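Local coordinates for protein tryptophan--tRNA ligase (Campylobacter jejuni subsp. jejuni, PDB 3TZL) that probably charges tRNA(Trp) with tryptophan at the expense of ATP, as a homodimeric class I aminoacyl-tRNA synthetase, at residues Q32-N43 against I72-S83; A133-R141 against A305-M313. All blocks are in the same frame, centred on the assembly; numbering follows the deposited sequence.

Contact 1: residues Q32-N43 against I72-S83; sequences QEKSQMFMFIAN and IDPQKSVFWLQS. With TRP (tryptophan), chain J.
F38 to I41 pair with V78 to L81 in a parallel beta ladder. Five backbone hydrogen bonds hold it, from V78 N to M37 O through to Q82 N to I41 O. The shortest runs from M39 N to V78 O, at 2.8 Å. I41 O also accepts from N43 N, and the two donors reach it from opposite faces of its plane.

Polar side chains tie both ends. Before the strands, Q32 OE1 takes two donors on its lone pairs. D73 N lies 2.7 Å from Q32 OE1 in an almost straight bond (174°), and S77 OG is 2.7 Å from the same oxygen. A water accepts from M37 N and donates to S77 OG. After the strands, N43 pairs with S83: S83 N donates to N43 OD1, and N43 ND2 donates to S83 OG at 2.8 Å, in the amide plane.

F38, V78, F40 and W80 share one face. F38 lies beside V78, whose CB sits over the ring centre. F40 lies beside W80 and sets its CB 3.6 Å from the centroid of the six-membered ring, over the face. With CG between the backbone N and carbonyl carbon (chi1 61°), the F40 ring brings CZ to 3.5 Å from NE1 of bound tryptophan, so this face borders the substrate pocket.

On the other face, SE of M39 (selenomethionine) meets I72 CD1 tip to tip at 3.6 Å. I41 CD1 reaches F79 CZ, and I41 CB touches L81 CD1.

Strand 36-41 lies between 5-10 and 78-81 in the parallel sheet of the class I Rossmann fold. Helix 53-70 packs on I72 and F79; helix 291-320 packs on F38, V78 and W80.

Contact 2: residues A133-R141 against A305-M313; sequences ADILLFDTR and ARKIAQEKM. With TRP (tryptophan), chain J.
This is a buried helix-to-helix contact, mainly apolar, in which the C-terminal end of helix 122-137 and the turn after it meet helix 291-320. The two short helical segments run almost perpendicular, at 84°. L137 carries the middle. Its CD1 rests 3.7 Å from A309 CB and also touches SE of M313, a selenomethionine. CG of L137 lies anti to the backbone N (chi1 -177°), which carries both methyls to the A309 methyl.

The F138 ring turns an edge to A305 O, 3.4 Å from its CE1. The same CE1 is 3.8 Å from A305 CB. I308 CG2 approaches F138 CD1, the two side chains crossing at about a right angle.

D139 and K312 form a salt bridge. Bent at chi2 and chi3, K312 brings NZ to 2.8 Å from D139 OD2, on the syn side. A weak bond reaches OD1. On the far side of helix 122-137, D134 OD2 accepts a hydrogen bond from NE1 of tryptophan and another from H45. The chemistry implies a close apolar fit, with the turn fixed by a salt bridge whose two ends have further partners, T172 for D139 and I170 for K312.

Both contacts are largely buried, and their centres lie about 13 Å apart. Contact 1 is nearer the centre of the chain and joins two strands of one sheet through regular backbone bonds. Contact 2 joins a helix end and its turn to a second helix mainly through side chains, with no backbone bond between them. W80 CZ2 packs 3.5 Å from F138 CZ, and F38 CZ lies 3.6 Å from I308 CD1, so helix 291-320, half of contact 2, also packs on the strands of contact 1. Both reach the bound tryptophan, through F40 and D134. A probable 2.8 Å hydrogen bond from Q82 NE2 to D134 OD1 connects them; Q82 OE1 accepts from Y44 N.

Contact 1: residues Q32-N43 against I72-S83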
loop_
_atom_site.group_PDB
_atom_site.type_symbol
_atom_site.label_atom_id
_atom_site.label_comp_id
_atom_site.label_asym_id
_atom_site.label_seq_id
_atom_site.Cartn_x
_atom_site.Cartn_y
_atom_site.Cartn_z
ATOM N N GLN B 32 -0.241 -25.638 18.209
ATOM C CA GLN B 32 -1.505 -24.942 18.462
ATOM C C GLN B 32 -2.047 -25.037 19.871
ATOM O O GLN B 32 -2.580 -24.057 20.386
ATOM C CB GLN B 32 -2.582 -25.426 17.500
ATOM C CG GLN B 32 -2.377 -24.948 16.085
ATOM C CD GLN B 32 -3.466 -25.448 15.169
ATOM O OE1 GLN B 32 -4.267 -24.668 14.666
ATOM N NE2 GLN B 32 -3.512 -26.760 14.962
ATOM N N GLU B 33 -1.950 -26.217 20.483
ATOM C CA GLU B 33 -2.527 -26.418 21.805
ATOM C C GLU B 33 -1.877 -25.528 22.868
ATOM O O GLU B 33 -2.553 -25.039 23.772
ATOM C CB GLU B 33 -2.407 -27.888 22.215
ATOM C CG GLU B 33 -3.239 -28.839 21.370
ATOM C CD GLU B 33 -3.036 -30.290 21.760
ATOM O OE1 GLU B 33 -2.114 -30.572 22.553
ATOM O OE2 GLU B 33 -3.798 -31.151 21.270
ATOM N N LYS B 34 -0.571 -25.303 22.750
ATOM C CA LYS B 34 0.170 -24.612 23.806
ATOM C C LYS B 34 0.724 -23.246 23.398
ATOM O O LYS B 34 1.277 -22.523 24.230
ATOM C CB LYS B 34 1.288 -25.503 24.370
ATOM C CG LYS B 34 0.796 -26.598 25.318
ATOM C CD LYS B 34 1.937 -27.129 26.180
ATOM C CE LYS B 34 1.484 -28.235 27.123
ATOM N NZ LYS B 34 2.619 -28.735 27.955
ATOM N N SER B 35 0.575 -22.892 22.126
ATOM C CA SER B 35 0.958 -21.561 21.666
ATOM C C SER B 35 -0.265 -20.791 21.194
ATOM O O SER B 35 -1.296 -21.382 20.852
ATOM C CB SER B 35 1.991 -21.637 20.536
ATOM O OG SER B 35 3.308 -21.798 21.040
ATOM N N GLN B 36 -0.147 -19.468 21.186
ATOM C CA GLN B 36 -1.186 -18.616 20.618
ATOM C C GLN B 36 -0.834 -18.344 19.163
ATOM O O GLN B 36 -0.131 -17.378 18.871
ATOM C CB GLN B 36 -1.284 -17.307 21.392
ATOM C CG GLN B 36 -2.539 -16.503 21.083
ATOM C CD GLN B 36 -2.453 -15.064 21.580
ATOM O OE1 GLN B 36 -3.281 -14.226 21.232
ATOM N NE2 GLN B 36 -1.447 -14.776 22.394
HETATM N N MSE B 37 -1.319 -19.201 18.261
HETATM C CA MSE B 37 -0.903 -19.185 16.850
HETATM C C MSE B 37 -1.799 -18.326 15.945
HETATM O O MSE B 37 -3.006 -18.518 15.920
HETATM C CB MSE B 37 -0.877 -20.613 16.289
HETATM C CG MSE B 37 0.033 -21.606 17.035
HETATM SE SE MSE B 37 1.884 -21.349 16.534
HETATM C CE MSE B 37 1.839 -21.990 14.710
ATOM N N PHE B 38 -1.193 -17.414 15.180
ATOM C CA PHE B 38 -1.892 -16.658 14.134
ATOM C C PHE B 38 -1.289 -17.076 12.803
ATOM O O PHE B 38 -0.076 -17.017 12.642
ATOM C CB PHE B 38 -1.670 -15.145 14.308
ATOM C CG PHE B 38 -2.560 -14.509 15.345
ATOM C CD1 PHE B 38 -3.317 -13.395 15.036
ATOM C CD2 PHE B 38 -2.662 -15.046 16.619
ATOM C CE1 PHE B 38 -4.147 -12.805 15.994
ATOM C CE2 PHE B 38 -3.502 -14.461 17.579
ATOM C CZ PHE B 38 -4.237 -13.339 17.253
HETATM N N MSE B 39 -2.109 -17.489 11.842
HETATM C CA MSE B 39 -1.563 -17.938 10.564
HETATM C C MSE B 39 -2.435 -17.377 9.474
HETATM O O MSE B 39 -3.661 -17.445 9.569
HETATM C CB MSE B 39 -1.564 -19.467 10.466
HETATM C CG MSE B 39 -0.441 -20.179 11.236
HETATM SE SE MSE B 39 -1.111 -21.832 12.027
HETATM C CE MSE B 39 -2.485 -20.885 13.027
ATOM N N PHE B 40 -1.820 -16.825 8.432
ATOM C CA PHE B 40 -2.609 -16.289 7.339
ATOM C C PHE B 40 -2.030 -16.720 6.009
ATOM O O PHE B 40 -0.821 -16.935 5.900
ATOM C CB PHE B 40 -2.715 -14.760 7.416
ATOM C CG PHE B 40 -1.390 -14.050 7.326
ATOM C CD1 PHE B 40 -0.918 -13.610 6.101
ATOM C CD2 PHE B 40 -0.622 -13.830 8.463
ATOM C CE1 PHE B 40 0.299 -12.968 6.002
ATOM C CE2 PHE B 40 0.609 -13.181 8.380
ATOM C CZ PHE B 40 1.068 -12.749 7.143
ATOM N N ILE B 41 -2.911 -16.887 5.023
ATOM C CA ILE B 41 -2.505 -17.133 3.652
ATOM C C ILE B 41 -2.097 -15.781 3.066
ATOM O O ILE B 41 -2.925 -14.896 2.907
ATOM C CB ILE B 41 -3.672 -17.700 2.811
ATOM C CG1 ILE B 41 -4.249 -18.964 3.465
ATOM C CG2 ILE B 41 -3.209 -18.006 1.385
ATOM C CD1 ILE B 41 -3.226 -20.071 3.581
ATOM N N ALA B 42 -0.824 -15.628 2.749
ATOM C CA ALA B 42 -0.286 -14.320 2.403
ATOM C C ALA B 42 -0.542 -14.040 0.955
ATOM O O ALA B 42 0.389 -14.037 0.164
ATOM C CB ALA B 42 1.222 -14.279 2.681
ATOM N N ASN B 43 -1.795 -13.796 0.595
ATOM C CA ASN B 43 -2.109 -13.622 -0.817
ATOM C C ASN B 43 -1.678 -12.282 -1.433
ATOM O O ASN B 43 -1.442 -12.229 -2.641
ATOM C CB ASN B 43 -3.574 -13.995 -1.164
ATOM C CG ASN B 43 -4.615 -13.075 -0.531
ATOM O OD1 ASN B 43 -4.445 -12.594 0.585
ATOM N ND2 ASN B 43 -5.730 -12.864 -1.243
ATOM N N ILE B 72 -4.716 -27.373 10.893
ATOM C CA ILE B 72 -4.936 -26.057 11.465
ATOM C C ILE B 72 -6.334 -25.983 12.048
ATOM O O ILE B 72 -7.326 -26.292 11.383
ATOM C CB ILE B 72 -4.701 -24.935 10.466
ATOM C CG1 ILE B 72 -3.202 -24.781 10.229
ATOM C CG2 ILE B 72 -5.286 -23.642 11.002
ATOM C CD1 ILE B 72 -2.854 -23.540 9.406
ATOM N N ASP B 73 -6.398 -25.606 13.313
ATOM C CA ASP B 73 -7.648 -25.643 14.043
ATOM C C ASP B 73 -8.174 -24.220 14.216
ATOM O O ASP B 73 -7.664 -23.475 15.049
ATOM C CB ASP B 73 -7.409 -26.300 15.402
ATOM C CG ASP B 73 -8.692 -26.598 16.147
ATOM O OD1 ASP B 73 -9.692 -25.871 15.952
ATOM O OD2 ASP B 73 -8.690 -27.562 16.942
ATOM N N PRO B 74 -9.214 -23.859 13.444
ATOM C CA PRO B 74 -9.807 -22.514 13.398
ATOM C C PRO B 74 -10.335 -22.053 14.751
ATOM O O PRO B 74 -10.454 -20.849 14.990
ATOM C CB PRO B 74 -10.980 -22.674 12.425
ATOM C CG PRO B 74 -10.692 -23.894 11.652
ATOM C CD PRO B 74 -9.926 -24.803 12.566
ATOM N N GLN B 75 -10.644 -23.015 15.611
ATOM C CA GLN B 75 -11.152 -22.765 16.945
ATOM C C GLN B 75 -10.022 -22.377 17.889
ATOM O O GLN B 75 -10.137 -21.418 18.649
ATOM C CB GLN B 75 -11.835 -24.026 17.474
ATOM C CG GLN B 75 -12.686 -23.789 18.693
ATOM C CD GLN B 75 -13.872 -22.918 18.368
ATOM O OE1 GLN B 75 -14.430 -23.012 17.274
ATOM N NE2 GLN B 75 -14.255 -22.050 19.302
ATOM N N LYS B 76 -8.937 -23.139 17.846
ATOM C CA LYS B 76 -7.774 -22.879 18.680
ATOM C C LYS B 76 -6.973 -21.673 18.178
ATOM O O LYS B 76 -6.517 -20.847 18.971
ATOM C CB LYS B 76 -6.867 -24.106 18.703
ATOM C CG LYS B 76 -7.551 -25.382 19.184
ATOM C CD LYS B 76 -6.621 -26.600 19.093
ATOM C CE LYS B 76 -7.168 -27.789 19.900
ATOM N NZ LYS B 76 -7.325 -27.501 21.366
ATOM N N SER B 77 -6.819 -21.572 16.862
ATOM C CA SER B 77 -5.912 -20.597 16.245
ATOM C C SER B 77 -6.659 -19.519 15.485
ATOM O O SER B 77 -7.868 -19.598 15.326
ATOM C CB SER B 77 -4.988 -21.304 15.259
ATOM O OG SER B 77 -4.214 -22.294 15.906
ATOM N N VAL B 78 -5.935 -18.512 15.006
ATOM C CA VAL B 78 -6.541 -17.488 14.164
ATOM C C VAL B 78 -5.980 -17.651 12.772
ATOM O O VAL B 78 -4.783 -17.491 12.563
ATOM C CB VAL B 78 -6.327 -16.074 14.720
ATOM C CG1 VAL B 78 -6.897 -15.031 13.782
ATOM C CG2 VAL B 78 -6.977 -15.969 16.117
ATOM N N PHE B 79 -6.855 -18.021 11.837
ATOM C CA PHE B 79 -6.444 -18.417 10.498
ATOM C C PHE B 79 -7.271 -17.712 9.429
ATOM O O PHE B 79 -8.473 -17.914 9.335
ATOM C CB PHE B 79 -6.589 -19.927 10.355
ATOM C CG PHE B 79 -6.231 -20.449 8.994
ATOM C CD1 PHE B 79 -4.913 -20.461 8.565
ATOM C CD2 PHE B 79 -7.213 -20.957 8.154
ATOM C CE1 PHE B 79 -4.578 -20.955 7.313
ATOM C CE2 PHE B 79 -6.882 -21.461 6.899
ATOM C CZ PHE B 79 -5.559 -21.458 6.482
ATOM N N TRP B 80 -6.619 -16.902 8.609
ATOM C CA TRP B 80 -7.350 -16.076 7.670
ATOM C C TRP B 80 -6.567 -15.845 6.394
ATOM O O TRP B 80 -5.413 -16.228 6.282
ATOM C CB TRP B 80 -7.756 -14.736 8.322
ATOM C CG TRP B 80 -6.665 -13.716 8.468
ATOM C CD1 TRP B 80 -6.479 -12.603 7.699
ATOM C CD2 TRP B 80 -5.619 -13.699 9.456
ATOM N NE1 TRP B 80 -5.384 -11.898 8.146
ATOM C CE2 TRP B 80 -4.837 -12.553 9.219
ATOM C CE3 TRP B 80 -5.266 -14.550 10.511
ATOM C CZ2 TRP B 80 -3.728 -12.227 10.005
ATOM C CZ3 TRP B 80 -4.164 -14.225 11.288
ATOM C CH2 TRP B 80 -3.406 -13.075 11.027
ATOM N N LEU B 81 -7.250 -15.262 5.420
ATOM C CA LEU B 81 -6.681 -14.905 4.130
ATOM C C LEU B 81 -6.310 -13.430 4.223
ATOM O O LEU B 81 -7.150 -12.596 4.531
ATOM C CB LEU B 81 -7.729 -15.105 3.040
ATOM C CG LEU B 81 -7.380 -14.753 1.594
ATOM C CD1 LEU B 81 -6.330 -15.712 1.104
ATOM C CD2 LEU B 81 -8.638 -14.844 0.733
ATOM N N GLN B 82 -5.053 -13.121 3.961
ATOM C CA GLN B 82 -4.494 -11.803 4.249
ATOM C C GLN B 82 -5.363 -10.644 3.750
ATOM O O GLN B 82 -5.647 -9.699 4.477
ATOM C CB GLN B 82 -3.125 -11.715 3.596
ATOM C CG GLN B 82 -2.336 -10.478 3.950
ATOM C CD GLN B 82 -1.078 -10.415 3.149
ATOM O OE1 GLN B 82 -0.961 -11.084 2.115
ATOM N NE2 GLN B 82 -0.112 -9.643 3.623
ATOM N N SER B 83 -5.797 -10.745 2.505
ATOM C CA SER B 83 -6.613 -9.716 1.868
ATOM C C SER B 83 -8.028 -9.536 2.435
ATOM O O SER B 83 -8.748 -8.645 1.986
ATOM C CB SER B 83 -6.710 -10.023 0.383
ATOM O OG SER B 83 -7.487 -11.184 0.182
HETATM N N TRP J . 7.572 -13.569 3.416
HETATM C CA TRP J . 7.074 -14.850 3.928
HETATM C C TRP J . 7.536 -16.005 3.049
HETATM O O TRP J . 7.407 -17.178 3.414
HETATM C CB TRP J . 5.538 -14.842 4.037
HETATM C CG TRP J . 5.042 -13.762 4.951
HETATM C CD1 TRP J . 4.364 -12.624 4.606
HETATM C CD2 TRP J . 5.236 -13.708 6.364
HETATM N NE1 TRP J . 4.107 -11.868 5.734
HETATM C CE2 TRP J . 4.641 -12.510 6.824
HETATM C CE3 TRP J . 5.857 -14.558 7.289
HETATM C CZ2 TRP J . 4.639 -12.152 8.173
HETATM C CZ3 TRP J . 5.860 -14.195 8.631
HETATM C CH2 TRP J . 5.250 -13.007 9.058
HETATM O OXT TRP J . 8.051 -15.769 1.954
HETATM O O HOH W 1 -3.219 -21.614 18.646
HETATM O O HOH W 2 -4.515 -18.316 18.894
#

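Contact 2: residues A133-R141 against A305-M313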
loop_
_atom_site.group_PDB
_atom_site.type_symbol
_atom_site.label_atom_id
_atom_site.label_comp_id
_atom_site.label_asym_id
_atom_site.label_seq_id
_atom_site.Cartn_x
_atom_site.Cartn_y
_atom_site.Cartn_z
ATOM N N ALA B 133 3.987 -4.656 8.193
ATOM C CA ALA B 133 2.622 -4.363 8.580
ATOM C C ALA B 133 1.917 -5.634 9.090
ATOM O O ALA B 133 1.234 -5.595 10.116
ATOM C CB ALA B 133 1.857 -3.721 7.416
ATOM N N ASP B 134 2.095 -6.751 8.380
ATOM C CA ASP B 134 1.526 -8.035 8.802
ATOM C C ASP B 134 1.900 -8.330 10.238
ATOM O O ASP B 134 1.056 -8.660 11.051
ATOM C CB ASP B 134 2.073 -9.179 7.949
ATOM C CG ASP B 134 1.591 -9.127 6.509
ATOM O OD1 ASP B 134 0.412 -8.768 6.271
ATOM O OD2 ASP B 134 2.405 -9.452 5.616
ATOM N N ILE B 135 3.187 -8.216 10.534
ATOM C CA ILE B 135 3.704 -8.524 11.856
ATOM C C ILE B 135 3.223 -7.543 12.940
ATOM O O ILE B 135 2.717 -7.964 13.986
ATOM C CB ILE B 135 5.232 -8.574 11.801
ATOM C CG1 ILE B 135 5.668 -9.667 10.809
ATOM C CG2 ILE B 135 5.816 -8.796 13.187
ATOM C CD1 ILE B 135 7.095 -9.555 10.358
ATOM N N LEU B 136 3.349 -6.247 12.670
ATOM C CA LEU B 136 3.102 -5.209 13.681
ATOM C C LEU B 136 1.630 -4.987 13.986
ATOM O O LEU B 136 1.276 -4.642 15.109
ATOM C CB LEU B 136 3.727 -3.870 13.261
ATOM C CG LEU B 136 5.237 -3.869 13.036
ATOM C CD1 LEU B 136 5.779 -2.485 12.673
ATOM C CD2 LEU B 136 5.947 -4.417 14.246
ATOM N N LEU B 137 0.787 -5.129 12.970
ATOM C CA LEU B 137 -0.664 -4.963 13.127
ATOM C C LEU B 137 -1.220 -5.813 14.276
ATOM O O LEU B 137 -2.083 -5.359 15.020
ATOM C CB LEU B 137 -1.392 -5.293 11.812
ATOM C CG LEU B 137 -2.919 -5.128 11.690
ATOM C CD1 LEU B 137 -3.408 -3.702 12.019
ATOM C CD2 LEU B 137 -3.368 -5.521 10.300
ATOM N N PHE B 138 -0.671 -7.013 14.462
ATOM C CA PHE B 138 -1.189 -7.968 15.452
ATOM C C PHE B 138 -0.404 -8.110 16.751
ATOM O O PHE B 138 -0.641 -9.042 17.508
ATOM C CB PHE B 138 -1.376 -9.330 14.784
ATOM C CG PHE B 138 -2.270 -9.259 13.592
ATOM C CD1 PHE B 138 -3.643 -9.192 13.749
ATOM C CD2 PHE B 138 -1.746 -9.194 12.328
ATOM C CE1 PHE B 138 -4.472 -9.091 12.663
ATOM C CE2 PHE B 138 -2.574 -9.075 11.228
ATOM C CZ PHE B 138 -3.941 -9.018 11.397
ATOM N N ASP B 139 0.497 -7.165 17.018
ATOM C CA ASP B 139 1.362 -7.217 18.189
ATOM C C ASP B 139 2.117 -8.544 18.334
ATOM O O ASP B 139 2.275 -9.053 19.441
ATOM C CB ASP B 139 0.595 -6.892 19.478
ATOM C CG ASP B 139 0.330 -5.403 19.634
ATOM O OD1 ASP B 139 1.266 -4.658 20.005
ATOM O OD2 ASP B 139 -0.811 -4.976 19.376
ATOM N N THR B 140 2.585 -9.069 17.205
ATOM C CA THR B 140 3.378 -10.288 17.166
ATOM C C THR B 140 4.608 -10.209 18.054
ATOM O O THR B 140 5.369 -9.250 17.980
ATOM C CB THR B 140 3.869 -10.537 15.744
ATOM O OG1 THR B 140 2.750 -10.554 14.858
ATOM C CG2 THR B 140 4.618 -11.870 15.666
ATOM N N ARG B 141 4.805 -11.212 18.903
ATOM C CA ARG B 141 6.051 -11.328 19.659
ATOM C C ARG B 141 7.092 -12.170 18.917
ATOM O O ARG B 141 8.281 -11.883 18.975
ATOM C CB ARG B 141 5.795 -11.931 21.040
ATOM C CG ARG B 141 5.043 -11.013 21.976
ATOM C CD ARG B 141 6.014 -10.242 22.832
ATOM N NE ARG B 141 6.641 -11.123 23.807
ATOM C CZ ARG B 141 7.372 -10.708 24.837
ATOM N NH1 ARG B 141 7.897 -11.597 25.679
ATOM N NH2 ARG B 141 7.575 -9.406 25.028
ATOM N N ALA B 305 -9.188 -11.861 13.548
ATOM C CA ALA B 305 -8.005 -11.070 13.249
ATOM C C ALA B 305 -8.391 -9.604 13.059
ATOM O O ALA B 305 -7.697 -8.719 13.546
ATOM C CB ALA B 305 -7.299 -11.603 12.017
ATOM N N ARG B 306 -9.503 -9.360 12.359
ATOM C CA ARG B 306 -9.978 -7.997 12.074
ATOM C C ARG B 306 -10.293 -7.201 13.349
ATOM O O ARG B 306 -10.069 -6.001 13.405
ATOM C CB ARG B 306 -11.193 -8.037 11.133
ATOM C CG ARG B 306 -11.895 -6.717 10.875
ATOM C CD ARG B 306 -13.118 -6.897 9.952
ATOM N NE ARG B 306 -12.771 -7.573 8.696
ATOM C CZ ARG B 306 -13.254 -8.761 8.334
ATOM N NH1 ARG B 306 -12.884 -9.321 7.187
ATOM N NH2 ARG B 306 -14.104 -9.391 9.125
ATOM N N LYS B 307 -10.796 -7.869 14.375
ATOM C CA LYS B 307 -11.122 -7.166 15.613
ATOM C C LYS B 307 -9.846 -6.623 16.215
ATOM O O LYS B 307 -9.814 -5.519 16.734
ATOM C CB LYS B 307 -11.794 -8.094 16.617
ATOM C CG LYS B 307 -12.078 -7.459 17.986
ATOM C CD LYS B 307 -12.717 -8.502 18.881
ATOM C CE LYS B 307 -12.951 -8.012 20.306
ATOM N NZ LYS B 307 -14.082 -7.058 20.396
ATOM N N ILE B 308 -8.788 -7.413 16.126
ATOM C CA ILE B 308 -7.500 -7.023 16.665
ATOM C C ILE B 308 -6.907 -5.912 15.817
ATOM O O ILE B 308 -6.395 -4.923 16.354
ATOM C CB ILE B 308 -6.567 -8.231 16.738
ATOM C CG1 ILE B 308 -7.028 -9.140 17.879
ATOM C CG2 ILE B 308 -5.128 -7.794 16.974
ATOM C CD1 ILE B 308 -6.382 -10.503 17.872
ATOM N N ALA B 309 -6.997 -6.065 14.498
ATOM C CA ALA B 309 -6.512 -5.039 13.577
ATOM C C ALA B 309 -7.241 -3.719 13.761
ATOM O O ALA B 309 -6.626 -2.654 13.683
ATOM C CB ALA B 309 -6.623 -5.496 12.123
ATOM N N GLN B 310 -8.542 -3.783 14.013
ATOM C CA GLN B 310 -9.330 -2.560 14.181
ATOM C C GLN B 310 -8.923 -1.836 15.440
ATOM O O GLN B 310 -8.869 -0.615 15.458
ATOM C CB GLN B 310 -10.833 -2.848 14.231
ATOM C CG GLN B 310 -11.452 -3.131 12.877
ATOM C CD GLN B 310 -12.904 -3.582 12.991
ATOM O OE1 GLN B 310 -13.395 -3.872 14.088
ATOM N NE2 GLN B 310 -13.596 -3.643 11.857
ATOM N N GLU B 311 -8.666 -2.591 16.499
ATOM C CA GLU B 311 -8.220 -1.985 17.744
ATOM C C GLU B 311 -6.862 -1.278 17.557
ATOM O O GLU B 311 -6.654 -0.178 18.061
ATOM C CB GLU B 311 -8.156 -3.040 18.847
ATOM C CG GLU B 311 -9.533 -3.544 19.273
ATOM C CD GLU B 311 -9.480 -4.731 20.230
ATOM O OE1 GLU B 311 -8.593 -5.610 20.085
ATOM O OE2 GLU B 311 -10.341 -4.791 21.129
ATOM N N LYS B 312 -5.950 -1.896 16.809
ATOM C CA LYS B 312 -4.646 -1.281 16.578
ATOM C C LYS B 312 -4.826 -0.027 15.738
ATOM O O LYS B 312 -4.274 1.026 16.060
ATOM C CB LYS B 312 -3.669 -2.249 15.898
ATOM C CG LYS B 312 -2.316 -1.619 15.538
ATOM C CD LYS B 312 -1.571 -1.217 16.815
ATOM C CE LYS B 312 -1.055 -2.455 17.553
ATOM N NZ LYS B 312 -0.572 -2.187 18.950
HETATM N N MSE B 313 -5.618 -0.132 14.677
HETATM C CA MSE B 313 -5.854 1.027 13.810
HETATM C C MSE B 313 -6.512 2.218 14.511
HETATM O O MSE B 313 -6.238 3.350 14.154
HETATM C CB MSE B 313 -6.624 0.656 12.539
HETATM C CG MSE B 313 -5.831 -0.292 11.582
HETATM SE SE MSE B 313 -3.938 0.206 11.240
HETATM C CE MSE B 313 -4.174 1.767 10.093
HETATM N N TRP J . 7.572 -13.569 3.416
HETATM C CA TRP J . 7.074 -14.850 3.928
HETATM C C TRP J . 7.536 -16.005 3.049
HETATM O O TRP J . 7.407 -17.178 3.414
HETATM C CB TRP J . 5.538 -14.842 4.037
HETATM C CG TRP J . 5.042 -13.762 4.951
HETATM C CD1 TRP J . 4.364 -12.624 4.606
HETATM C CD2 TRP J . 5.236 -13.708 6.364
HETATM N NE1 TRP J . 4.107 -11.868 5.734
HETATM C CE2 TRP J . 4.641 -12.510 6.824
HETATM C CE3 TRP J . 5.857 -14.558 7.289
HETATM C CZ2 TRP J . 4.639 -12.152 8.173
HETATM C CZ3 TRP J . 5.860 -14.195 8.631
HETATM C CH2 TRP J . 5.250 -13.007 9.058
HETATM O OXT TRP J . 8.051 -15.769 1.954
#